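Local coordinates for protein HP0958 (Helicobacter pylori, PDB 3NA7) that probably acts in flagellar biogenesis as an export chaperone and post-transcriptional regulator, pairing a coiled-coil hairpin with a zinc ribbon, at residues E53-L58 / E125-L130. Residues are numbered along the deposited sequence; the frame is centred on the assembly and turned at random.
Sequences EEKLAL and EKQEDL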
loop_
_atom_site.group_PDB
_atom_site.type_symbol
_atom_site.label_atom_id
_atom_site.label_comp_id
_atom_site.label_asym_id
_atom_site.label_seq_id
_atom_site.Cartn_x
_atom_site.Cartn_y
_atom_site.Cartn_z
ATOM N N GLU A 53 15.301 14.582 -8.906
ATOM C CA GLU A 53 16.204 13.774 -9.742
ATOM C C GLU A 53 15.994 14.064 -11.239
ATOM O O GLU A 53 16.966 14.167 -11.994
ATOM C CB GLU A 53 16.086 12.278 -9.454
ATOM C CG GLU A 53 16.589 11.835 -8.073
ATOM C CD GLU A 53 18.021 12.301 -7.760
ATOM O OE1 GLU A 53 18.989 11.665 -8.255
ATOM O OE2 GLU A 53 18.179 13.297 -7.002
ATOM N N GLU A 54 14.745 14.224 -11.669
ATOM C CA GLU A 54 14.503 14.544 -13.075
ATOM C C GLU A 54 15.015 15.926 -13.452
ATOM O O GLU A 54 15.524 16.112 -14.546
ATOM C CB GLU A 54 13.040 14.375 -13.453
ATOM C CG GLU A 54 12.614 12.948 -13.354
ATOM C CD GLU A 54 11.126 12.760 -13.185
ATOM O OE1 GLU A 54 10.351 13.749 -13.246
ATOM O OE2 GLU A 54 10.738 11.596 -12.978
ATOM N N LYS A 55 14.890 16.890 -12.543
ATOM C CA LYS A 55 15.444 18.219 -12.792
ATOM C C LYS A 55 16.989 18.182 -12.875
ATOM O O LYS A 55 17.602 18.901 -13.668
ATOM C CB LYS A 55 14.980 19.231 -11.747
ATOM C CG LYS A 55 13.517 19.616 -11.786
ATOM C CD LYS A 55 13.090 20.235 -10.402
ATOM C CE LYS A 55 13.831 21.567 -10.125
ATOM N NZ LYS A 55 13.637 22.075 -8.751
ATOM N N LEU A 56 17.612 17.326 -12.083
ATOM C CA LEU A 56 19.056 17.170 -12.140
ATOM C C LEU A 56 19.551 16.637 -13.489
ATOM O O LEU A 56 20.514 17.167 -14.054
ATOM C CB LEU A 56 19.561 16.301 -10.987
ATOM C CG LEU A 56 19.891 17.020 -9.675
ATOM C CD1 LEU A 56 19.847 16.075 -8.455
ATOM C CD2 LEU A 56 21.276 17.704 -9.784
ATOM N N ALA A 57 18.885 15.606 -13.999
ATOM C CA ALA A 57 19.227 15.025 -15.301
ATOM C C ALA A 57 19.058 16.062 -16.387
ATOM O O ALA A 57 19.898 16.185 -17.281
ATOM C CB ALA A 57 18.365 13.774 -15.593
ATOM N N LEU A 58 17.981 16.835 -16.299
ATOM C CA LEU A 58 17.723 17.872 -17.285
ATOM C C LEU A 58 18.749 18.995 -17.232
ATOM O O LEU A 58 19.126 19.557 -18.258
ATOM C CB LEU A 58 16.327 18.434 -17.120
ATOM C CG LEU A 58 15.144 17.559 -17.501
ATOM C CD1 LEU A 58 13.881 18.212 -16.956
ATOM C CD2 LEU A 58 15.037 17.381 -19.021
ATOM N N GLU A 125 7.381 24.079 -10.478
ATOM C CA GLU A 125 5.995 24.439 -10.177
ATOM C C GLU A 125 5.232 23.273 -9.565
ATOM O O GLU A 125 4.480 23.461 -8.604
ATOM C CB GLU A 125 5.250 24.936 -11.414
ATOM C CG GLU A 125 5.556 26.359 -11.793
ATOM C CD GLU A 125 5.269 26.664 -13.276
ATOM O OE1 GLU A 125 6.009 27.492 -13.850
ATOM O OE2 GLU A 125 4.326 26.074 -13.868
ATOM N N LYS A 126 5.429 22.071 -10.119
ATOM C CA LYS A 126 4.764 20.888 -9.583
ATOM C C LYS A 126 5.248 20.587 -8.164
ATOM O O LYS A 126 4.452 20.227 -7.306
ATOM C CB LYS A 126 4.951 19.669 -10.493
ATOM C CG LYS A 126 4.382 18.361 -9.941
ATOM C CD LYS A 126 2.845 18.450 -9.835
ATOM C CE LYS A 126 2.227 17.120 -9.450
ATOM N NZ LYS A 126 0.764 17.280 -9.383
ATOM N N GLN A 127 6.543 20.756 -7.931
ATOM C CA GLN A 127 7.105 20.623 -6.595
ATOM C C GLN A 127 6.449 21.585 -5.583
ATOM O O GLN A 127 6.157 21.174 -4.445
ATOM C CB GLN A 127 8.608 20.840 -6.614
ATOM C CG GLN A 127 9.392 19.712 -7.284
ATOM C CD GLN A 127 10.870 20.003 -7.290
ATOM O OE1 GLN A 127 11.285 21.124 -7.593
ATOM N NE2 GLN A 127 11.680 19.027 -6.873
ATOM N N GLU A 128 6.257 22.848 -5.980
ATOM C CA GLU A 128 5.615 23.861 -5.104
ATOM C C GLU A 128 4.176 23.448 -4.792
ATOM O O GLU A 128 3.760 23.487 -3.638
ATOM C CB GLU A 128 5.657 25.279 -5.686
ATOM C CG GLU A 128 7.074 25.831 -5.992
ATOM C CD GLU A 128 7.900 26.195 -4.745
ATOM O OE1 GLU A 128 7.362 26.213 -3.600
ATOM O OE2 GLU A 128 9.102 26.485 -4.933
ATOM N N ASP A 129 3.442 23.007 -5.812
ATOM C CA ASP A 129 2.123 22.385 -5.617
ATOM C C ASP A 129 2.086 21.294 -4.559
ATOM O O ASP A 129 1.336 21.383 -3.589
ATOM C CB ASP A 129 1.652 21.743 -6.907
ATOM C CG ASP A 129 0.564 22.503 -7.559
ATOM O OD1 ASP A 129 -0.568 22.494 -6.990
ATOM O OD2 ASP A 129 0.840 23.069 -8.653
ATOM N N LEU A 130 2.859 20.243 -4.797
ATOM C CA LEU A 130 2.963 19.118 -3.896
ATOM C C LEU A 130 3.286 19.564 -2.449
ATOM O O LEU A 130 2.766 19.005 -1.488
ATOM C CB LEU A 130 4.050 18.150 -4.395
ATOM C CG LEU A 130 3.747 17.393 -5.705
ATOM C CD1 LEU A 130 5.053 16.760 -6.278
ATOM C CD2 LEU A 130 2.629 16.354 -5.514
#
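One face of the Gln-127 carboxamide is met by the aliphatic part of the Lys-55 side chain, while the ammonium group of the same lysine reaches round to the oxygen end of the amide. Lys-55 CD lies above that face, offset outward from the carbonyl carbon, at 3.8 Å from Gln-127 CD and 3.5 Å from Gln-127 OE1. No atom of 53-58 approaches the other face. Lys-55 NZ donates a hydrogen bond of 2.8 Å to Gln-127 OE1, with a C=O...N angle of 134° and the donor raised 20° from the carbonyl plane. The two side chains approach head-on; between 53-58 and 125-130 the nearest CA atoms, those of Lys-55 and Gln-127, are 10.7 Å apart. Gln-127 runs straight out beyond CG, whereas the lysine chain, with CD already over the amide, bends at chi3 (65°), which turns CE and NZ toward the oxygen. On the nitrogen side of the amide, NE2 bonds to Ile-48 O and to Glu-52 OE1. The same Glu-52 oxygen, from the preceding turn of helix 24-85, also forms a salt bridge with Lys-55 NZ, closing a small polar network that fixes the rotation of the amide and probably helps to balance the largely buried lysine charge. Nonpolar packing continues along the interface, with Leu-130 against Ile-48 and Leu-51, and Leu-58 against Leu-116 and Ile-120; Glu-54 adds a salt bridge to Lys-123. Such a polar pairing between apolar layers joins helices 24-85 and 91-171, the two long arms of an antiparallel coiled-coil hairpin.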